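Local coordinates for discoidin-2 (Dictyostelium discoideum, PDB 2VM9), which binds galactose and N-acetylgalactosamine as a trimeric cell-adhesion lectin and may take part in forming the spore coat, at residues A[74-79]-A[89-94]; A[103-108]-A[123-128]; A[174-179]-A[183-188]. All coordinates share one frame; numbering follows the deposited sequence.

Contact 1 (A[74-79]-A[89-94])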
# COMPACT_ATOMS: atom_id res chain seq x y z
N VAL A 74 -15.96 6.48 7.41
CA VAL A 74 -16.97 6.48 8.48
C VAL A 74 -17.84 7.74 8.49
O VAL A 74 -18.94 7.74 9.05
CB VAL A 74 -16.34 6.24 9.90
CG1 VAL A 74 -15.64 4.90 9.94
CG2 VAL A 74 -15.38 7.40 10.30
N ALA A 75 -17.34 8.83 7.91
CA ALA A 75 -18.16 10.04 7.84
C ALA A 75 -17.64 10.98 6.78
O ALA A 75 -16.48 10.86 6.33
CB ALA A 75 -18.20 10.77 9.21
N ILE A 76 -18.53 11.89 6.38
CA ILE A 76 -18.13 13.04 5.56
C ILE A 76 -18.69 14.29 6.24
O ILE A 76 -19.80 14.26 6.80
CB ILE A 76 -18.69 12.92 4.12
CG1 ILE A 76 -18.23 14.11 3.25
CG2 ILE A 76 -20.24 12.79 4.12
CD1 ILE A 76 -18.63 13.92 1.80
N SER A 77 -17.93 15.39 6.19
CA SER A 77 -18.42 16.66 6.68
C SER A 77 -18.32 17.66 5.54
O SER A 77 -17.30 17.67 4.85
CB SER A 77 -17.57 17.17 7.82
OG SER A 77 -17.83 16.37 8.97
N THR A 78 -19.34 18.48 5.35
CA THR A 78 -19.29 19.57 4.37
C THR A 78 -19.63 20.90 5.03
O THR A 78 -20.29 20.97 6.07
CB THR A 78 -20.23 19.34 3.14
OG1 THR A 78 -21.60 19.44 3.55
CG2 THR A 78 -19.97 17.95 2.50
N GLN A 79 -19.19 21.96 4.37
CA GLN A 79 -19.31 23.30 4.86
C GLN A 79 -19.43 24.17 3.61
O GLN A 79 -19.00 23.79 2.51
CB GLN A 79 -18.03 23.57 5.64
CG GLN A 79 -17.94 24.80 6.43
CD GLN A 79 -16.61 24.80 7.18
OE1 GLN A 79 -15.59 24.35 6.64
NE2 GLN A 79 -16.61 25.31 8.41
N THR A 89 -26.24 22.95 -1.05
CA THR A 89 -27.39 22.66 -0.19
C THR A 89 -27.79 21.18 -0.20
O THR A 89 -28.49 20.72 0.70
CB THR A 89 -28.60 23.53 -0.60
OG1 THR A 89 -28.81 23.36 -2.02
CG2 THR A 89 -28.37 25.00 -0.27
N SER A 90 -27.38 20.43 -1.23
CA SER A 90 -27.60 18.99 -1.25
C SER A 90 -26.62 18.35 -2.20
O SER A 90 -26.16 19.00 -3.14
CB SER A 90 -29.05 18.62 -1.65
OG SER A 90 -29.31 18.76 -3.05
N TYR A 91 -26.32 17.08 -1.96
CA TYR A 91 -25.42 16.37 -2.86
C TYR A 91 -25.68 14.86 -2.82
O TYR A 91 -26.36 14.34 -1.92
CB TYR A 91 -23.95 16.67 -2.49
CG TYR A 91 -23.56 16.24 -1.08
CD1 TYR A 91 -23.11 14.93 -0.82
CD2 TYR A 91 -23.59 17.14 -0.01
CE1 TYR A 91 -22.75 14.53 0.47
CE2 TYR A 91 -23.21 16.75 1.29
CZ TYR A 91 -22.79 15.44 1.51
OH TYR A 91 -22.40 15.06 2.76
N LYS A 92 -25.12 14.19 -3.83
CA LYS A 92 -25.05 12.73 -3.89
C LYS A 92 -23.59 12.30 -3.73
O LYS A 92 -22.66 13.12 -3.88
CB LYS A 92 -25.57 12.21 -5.24
CG LYS A 92 -27.09 12.41 -5.45
CD LYS A 92 -27.49 11.99 -6.86
CE LYS A 92 -28.97 12.28 -7.07
NZ LYS A 92 -29.50 11.64 -8.32
N LEU A 93 -23.40 11.03 -3.40
CA LEU A 93 -22.06 10.47 -3.27
C LEU A 93 -21.97 9.24 -4.15
O LEU A 93 -22.93 8.48 -4.28
CB LEU A 93 -21.76 10.06 -1.82
CG LEU A 93 -21.56 11.16 -0.78
CD1 LEU A 93 -21.54 10.48 0.62
CD2 LEU A 93 -20.25 11.99 -1.07
N ARG A 94 -20.80 9.08 -4.76
CA ARG A 94 -20.47 7.90 -5.55
C ARG A 94 -19.15 7.36 -5.01
O ARG A 94 -18.33 8.11 -4.46
CB ARG A 94 -20.28 8.28 -7.02
CG ARG A 94 -21.34 9.18 -7.60
CD ARG A 94 -21.21 9.25 -9.11
NE ARG A 94 -21.60 7.98 -9.73
CZ ARG A 94 -20.86 7.29 -10.59
NH1 ARG A 94 -19.66 7.72 -11.00
NH2 ARG A 94 -21.35 6.16 -11.06
O HOH W 1 -22.61 17.08 4.60

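Contact 2 (A[103-108]-A[123-128])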
# COMPACT_ATOMS: atom_id res chain seq x y z
N VAL A 103 -20.36 2.94 -7.82
CA VAL A 103 -21.71 2.80 -7.34
C VAL A 103 -22.15 4.07 -6.66
O VAL A 103 -21.33 4.85 -6.18
CB VAL A 103 -21.89 1.60 -6.40
CG1 VAL A 103 -21.52 0.30 -7.13
CG2 VAL A 103 -21.10 1.75 -5.15
N GLU A 104 -23.46 4.28 -6.64
CA GLU A 104 -24.07 5.40 -5.95
C GLU A 104 -24.29 5.04 -4.49
O GLU A 104 -24.76 3.93 -4.19
CB GLU A 104 -25.40 5.76 -6.62
CG GLU A 104 -25.25 6.53 -7.95
CD GLU A 104 -26.46 7.38 -8.28
OE1 GLU A 104 -27.58 6.84 -8.31
OE2 GLU A 104 -26.30 8.59 -8.52
N TYR A 105 -23.94 5.94 -3.58
CA TYR A 105 -24.17 5.69 -2.17
C TYR A 105 -25.68 5.64 -1.87
O TYR A 105 -26.43 6.52 -2.27
CB TYR A 105 -23.53 6.79 -1.35
CG TYR A 105 -23.94 6.78 0.10
CD1 TYR A 105 -23.48 5.79 0.97
CD2 TYR A 105 -24.80 7.78 0.59
CE1 TYR A 105 -23.87 5.78 2.32
CE2 TYR A 105 -25.17 7.80 1.94
CZ TYR A 105 -24.72 6.78 2.79
OH TYR A 105 -25.09 6.80 4.11
N ASN A 106 -26.11 4.59 -1.18
CA ASN A 106 -27.51 4.47 -0.74
C ASN A 106 -28.51 4.71 -1.86
O ASN A 106 -29.44 5.53 -1.72
CB ASN A 106 -27.78 5.43 0.42
CG ASN A 106 -29.03 5.07 1.17
OD1 ASN A 106 -29.46 3.90 1.16
ND2 ASN A 106 -29.64 6.06 1.83
N ASN A 107 -28.28 4.05 -2.99
CA ASN A 107 -29.19 4.12 -4.14
C ASN A 107 -29.40 5.52 -4.72
O ASN A 107 -30.47 5.82 -5.28
CB ASN A 107 -30.53 3.48 -3.77
CG ASN A 107 -30.43 1.98 -3.64
OD1 ASN A 107 -30.77 1.42 -2.60
ND2 ASN A 107 -29.93 1.33 -4.70
N GLY A 108 -28.39 6.37 -4.60
CA GLY A 108 -28.45 7.71 -5.16
C GLY A 108 -29.15 8.69 -4.24
O GLY A 108 -29.63 9.73 -4.71
N ILE A 123 -22.40 13.58 7.88
CA ILE A 123 -23.13 12.37 7.61
C ILE A 123 -22.24 11.21 8.01
O ILE A 123 -21.06 11.16 7.63
CB ILE A 123 -23.44 12.27 6.11
CG1 ILE A 123 -24.12 13.56 5.63
CG2 ILE A 123 -24.21 10.98 5.77
CD1 ILE A 123 -25.34 13.93 6.39
N ASN A 124 -22.81 10.29 8.79
CA ASN A 124 -22.09 9.13 9.24
C ASN A 124 -22.49 7.92 8.44
O ASN A 124 -23.68 7.74 8.14
CB ASN A 124 -22.42 8.88 10.72
CG ASN A 124 -21.98 10.00 11.57
OD1 ASN A 124 -20.81 10.08 11.95
ND2 ASN A 124 -22.89 10.92 11.85
N PHE A 125 -21.51 7.10 8.08
CA PHE A 125 -21.78 5.91 7.27
C PHE A 125 -21.77 4.69 8.17
O PHE A 125 -20.73 4.34 8.74
CB PHE A 125 -20.76 5.75 6.14
CG PHE A 125 -20.57 6.99 5.32
CD1 PHE A 125 -21.65 7.58 4.67
CD2 PHE A 125 -19.29 7.56 5.19
CE1 PHE A 125 -21.47 8.74 3.90
CE2 PHE A 125 -19.10 8.71 4.42
CZ PHE A 125 -20.18 9.30 3.77
N ASN A 126 -22.93 4.05 8.24
CA ASN A 126 -23.13 2.84 9.02
C ASN A 126 -23.77 1.81 8.09
O ASN A 126 -24.95 1.96 7.77
CB ASN A 126 -24.11 3.12 10.17
CG ASN A 126 -23.56 4.08 11.22
OD1 ASN A 126 -22.62 3.74 11.96
ND2 ASN A 126 -24.17 5.28 11.33
N PRO A 127 -23.01 0.81 7.62
CA PRO A 127 -21.61 0.54 7.85
C PRO A 127 -20.73 1.50 7.04
O PRO A 127 -21.24 2.20 6.16
CB PRO A 127 -21.42 -0.88 7.29
CG PRO A 127 -22.44 -1.02 6.26
CD PRO A 127 -23.62 -0.21 6.73
N PRO A 128 -19.43 1.51 7.34
CA PRO A 128 -18.49 2.35 6.60
C PRO A 128 -18.55 2.05 5.11
O PRO A 128 -18.84 0.92 4.68
CB PRO A 128 -17.12 1.92 7.16
CG PRO A 128 -17.42 1.50 8.56
CD PRO A 128 -18.75 0.78 8.43
O HOH W 2 -24.88 4.80 5.98

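Contact 3 (A[174-179]-A[183-188])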
# COMPACT_ATOMS: atom_id res chain seq x y z
N ARG A 174 22.94 -35.93 10.66
CA ARG A 174 22.46 -36.92 11.64
C ARG A 174 22.63 -36.45 13.09
O ARG A 174 22.70 -37.28 14.02
CB ARG A 174 23.17 -38.26 11.44
CG ARG A 174 23.17 -38.72 10.00
CD ARG A 174 21.78 -39.07 9.49
NE ARG A 174 20.95 -37.92 9.09
CZ ARG A 174 21.00 -37.30 7.91
NH1 ARG A 174 21.89 -37.69 6.97
NH2 ARG A 174 20.16 -36.29 7.65
N SER A 175 22.66 -35.13 13.27
CA SER A 175 22.87 -34.51 14.57
C SER A 175 21.91 -35.00 15.65
O SER A 175 22.30 -35.08 16.83
CB SER A 175 22.73 -32.99 14.45
OG SER A 175 23.86 -32.46 13.85
N LEU A 176 20.66 -35.28 15.27
CA LEU A 176 19.65 -35.75 16.22
C LEU A 176 19.31 -37.22 16.06
O LEU A 176 18.34 -37.71 16.66
CB LEU A 176 18.38 -34.89 16.10
CG LEU A 176 18.50 -33.42 16.50
CD1 LEU A 176 17.09 -32.82 16.46
CD2 LEU A 176 19.13 -33.22 17.92
N ASN A 177 20.12 -37.92 15.29
CA ASN A 177 19.84 -39.31 14.94
C ASN A 177 20.35 -40.36 15.93
O ASN A 177 20.36 -41.55 15.61
CB ASN A 177 20.35 -39.64 13.54
CG ASN A 177 19.62 -40.82 12.93
OD1 ASN A 177 18.38 -40.87 12.98
ND2 ASN A 177 20.36 -41.77 12.36
N SER A 178 20.74 -39.92 17.12
CA SER A 178 21.21 -40.84 18.16
C SER A 178 21.12 -40.14 19.49
O SER A 178 21.00 -38.92 19.55
CB SER A 178 22.67 -41.26 17.91
OG SER A 178 23.56 -40.14 17.95
N GLY A 179 21.21 -40.91 20.57
CA GLY A 179 21.26 -40.31 21.90
C GLY A 179 20.00 -40.44 22.72
O GLY A 179 18.99 -41.01 22.28
N ARG A 183 17.59 -33.33 23.33
CA ARG A 183 18.68 -33.15 22.38
C ARG A 183 18.25 -32.11 21.36
O ARG A 183 17.14 -32.16 20.84
CB ARG A 183 19.01 -34.49 21.70
CG ARG A 183 19.82 -35.42 22.63
CD ARG A 183 19.79 -36.86 22.16
NE ARG A 183 18.43 -37.39 22.34
CZ ARG A 183 17.68 -37.96 21.39
NH1 ARG A 183 18.16 -38.17 20.16
NH2 ARG A 183 16.45 -38.36 21.70
N THR A 184 19.11 -31.13 21.11
CA THR A 184 18.71 -30.02 20.24
C THR A 184 19.85 -29.64 19.33
O THR A 184 21.03 -29.84 19.66
CB THR A 184 18.17 -28.75 21.02
OG1 THR A 184 19.23 -28.14 21.78
CG2 THR A 184 17.08 -29.10 21.98
N ILE A 185 19.52 -29.12 18.16
CA ILE A 185 20.53 -28.53 17.29
C ILE A 185 19.95 -27.25 16.71
O ILE A 185 18.74 -27.15 16.52
CB ILE A 185 21.02 -29.47 16.20
CG1 ILE A 185 19.90 -29.97 15.28
CG2 ILE A 185 21.77 -30.62 16.80
CD1 ILE A 185 19.64 -28.96 14.09
N VAL A 186 20.82 -26.30 16.44
CA VAL A 186 20.37 -25.01 15.96
C VAL A 186 20.88 -24.89 14.54
O VAL A 186 22.06 -25.17 14.28
CB VAL A 186 20.97 -23.86 16.82
CG1 VAL A 186 20.88 -22.53 16.08
CG2 VAL A 186 20.28 -23.79 18.14
N ARG A 187 20.00 -24.49 13.64
CA ARG A 187 20.41 -24.07 12.31
C ARG A 187 20.16 -22.59 12.19
O ARG A 187 19.04 -22.13 12.37
CB ARG A 187 19.62 -24.82 11.22
CG ARG A 187 19.96 -26.29 11.13
CD ARG A 187 21.40 -26.48 10.69
NE ARG A 187 21.82 -27.88 10.72
CZ ARG A 187 22.49 -28.45 11.73
NH1 ARG A 187 22.82 -27.75 12.82
NH2 ARG A 187 22.85 -29.73 11.64
N HIS A 188 21.22 -21.83 11.89
CA HIS A 188 21.02 -20.40 11.74
C HIS A 188 20.61 -20.07 10.34
O HIS A 188 21.19 -20.54 9.36
CB HIS A 188 22.22 -19.55 12.17
CG HIS A 188 21.92 -18.09 12.10
ND1 HIS A 188 21.20 -17.43 13.07
CD2 HIS A 188 22.20 -17.17 11.14
CE1 HIS A 188 21.07 -16.16 12.73
NE2 HIS A 188 21.66 -15.98 11.56
O HOH W 3 25.72 -30.31 12.64

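Contact 1 (A[74-79]-A[89-94])
Tyr-91 stands up from strand 89-94 and meets the side chains of Ile-76 and Thr-78 with the outer end of its ring. Its CG lies between the backbone N and the carbonyl carbon (chi1 61°), and the second torsion sets the ring roughly perpendicular to the plane through CA, CB and CG. The hydroxyl is the part that reaches farthest: Tyr-91 OH lies 3.4 Å from Ile-76 CG2, the branch methyl. Beside it, Thr-78 CG2 approaches Tyr-91 CE2 to 3.7 Å, slanting onto the ring. The longer arm of Ile-76 is fully extended (chi1 -178°), which carries CD1 past the ring to Leu-93, where Ile-76 CD1 and Leu-93 CD2 are 3.8 Å apart as the two side chains pass alongside with their ends pointing opposite ways. Leu-93 in turn puts its CG at the ring edge of Tyr-91, in the ring plane.

The strands run at 144° to each other with their axes 9.8 Å apart, a spacing of sheets packed face to face. Strand 70-79 belongs to one antiparallel sheet and strand 87-96 to the other, so the contact is part of the core of the F5/8 type C beta-sandwich; Ile-136, Trp-149 and Phe-125 add to the packing around it.

A single water joins the polar ends. It donates to Thr-78 OG1 at 2.8 Å and lies in the plane of the Tyr-91 ring, 2.7 Å from Tyr-91 OH. Thr-78 OG1 is also hydrogen-bonded to Asn-114 OD1, so this buried hydroxyl has two partners.

Contact 2 (A[103-108]-A[123-128])
Tyr-105 reaches across to Phe-125 and offers it one face of its ring. From CB, chi1 of 168° sets CG opposite the backbone N and sends the ring out toward strand 123-125. Asn-106 CB lies 3.7 Å above the opposite face, off-centre over the CD2-CE2 side. CE1 and CZ meet the edge of Phe-125: Tyr-105 CZ is 3.7 Å from Phe-125 CD1, while Phe-125 CE1 lies over the Tyr-105 face, near the ring's border. With centroids 5.2 Å apart and planes at 69°, the rings form a T-shaped pair in which Phe-125 supplies the edge. At the tip, Tyr-105 OH lies near the plane of the Phe-125 ring, 3.6 Å from Phe-125 CD1. The hydroxyl also hydrogen-bonds a water, 2.7 Å from Tyr-105 OH, which accepts from Asn-126 N at 3.1 Å and so links the tyrosine to the backbone where the chain turns its corner before the cis peptide of Pro-127. The side chain of Leu-93 touches those of both aromatic residues. Since strand 102-112 is, within this chain, the outermost of its sheet and strand 121-131 belongs to the other, the aromatic pair closes the margin of the F5/8 type C beta-sandwich.

Contact 3 (A[174-179]-A[183-188])
Arg-183 lays its guanidinium beneath the backbone of Gly-179, whose carbonyl O sits over the centre of one face, 3.4 Å from Arg-183 CZ. The chain runs out from CB and bends at chi3 (-69°), bringing NH1 round to Ser-178. The bond from Arg-183 NH1 to Ser-178 O is 3.0 Å long but far from straight (136° at the hydrogen), and the donor stands above the carbonyl plane. The rest of the group is gripped by backbone oxygens outside the segments: NE by Gly-181, NH1 by Asn-241 and NH2 by Gly-239. Several carbonyls thus fix its rotation.

The apolar part lies farther along the strand. Leu-176 and Ile-185 pack at a slant, Leu-176 CD2 coming to 3.9 Å from Ile-185 CG2. Ile-185 CG2 is also pressed on Ser-175 CB, at 3.5 Å, tighter than usual for two carbons. Beyond it, Ile-185 CD1 lies off-centre over one face of the Arg-187 guanidinium. Arg-187 NH2 and Ser-175 OG share a water, its bond to the arginine weak, and both also bind Asp-173 OD1, in a salt bridge and a hydrogen bond respectively; Arg-187 NE is held by Ile-171 O.

A type I turn from Arg-174 to Asn-177, closed by the 2.9 Å bond from Asn-177 N to Arg-174 O, shapes the loop. In the chain it follows strand 163-170 and precedes strand 183-190 of the lectin-like domain: Leu-176 pairs its backbone with Val-243 of strand 243-254, while strand 183-190, outermost in its sheet within this chain, is hydrogen-bonded along 230-237.

How the contacts relate
Contacts 1 and 2 are neighbours in one beta-sandwich, their centres 10 Å apart. Strands 70-79 and 121-131 pair in one sheet and strands 87-96 and 102-112 in the other, so both contacts bridge the same two sheets. They also touch directly: Ile-76 CG2 packs on Phe-125 CZ at 3.5 Å, and Leu-93 O lies 2.8 Å from Tyr-105 N, a probable hydrogen bond. Both lie away from the annotated sites. Contact 3 belongs to the lectin-like domain, its centre about 65 Å from that of contact 1 and 60 Å from that of contact 2. There the Arg-183 side chain comes within about 6 Å of the carbohydrate-binding Trp-238 side chain.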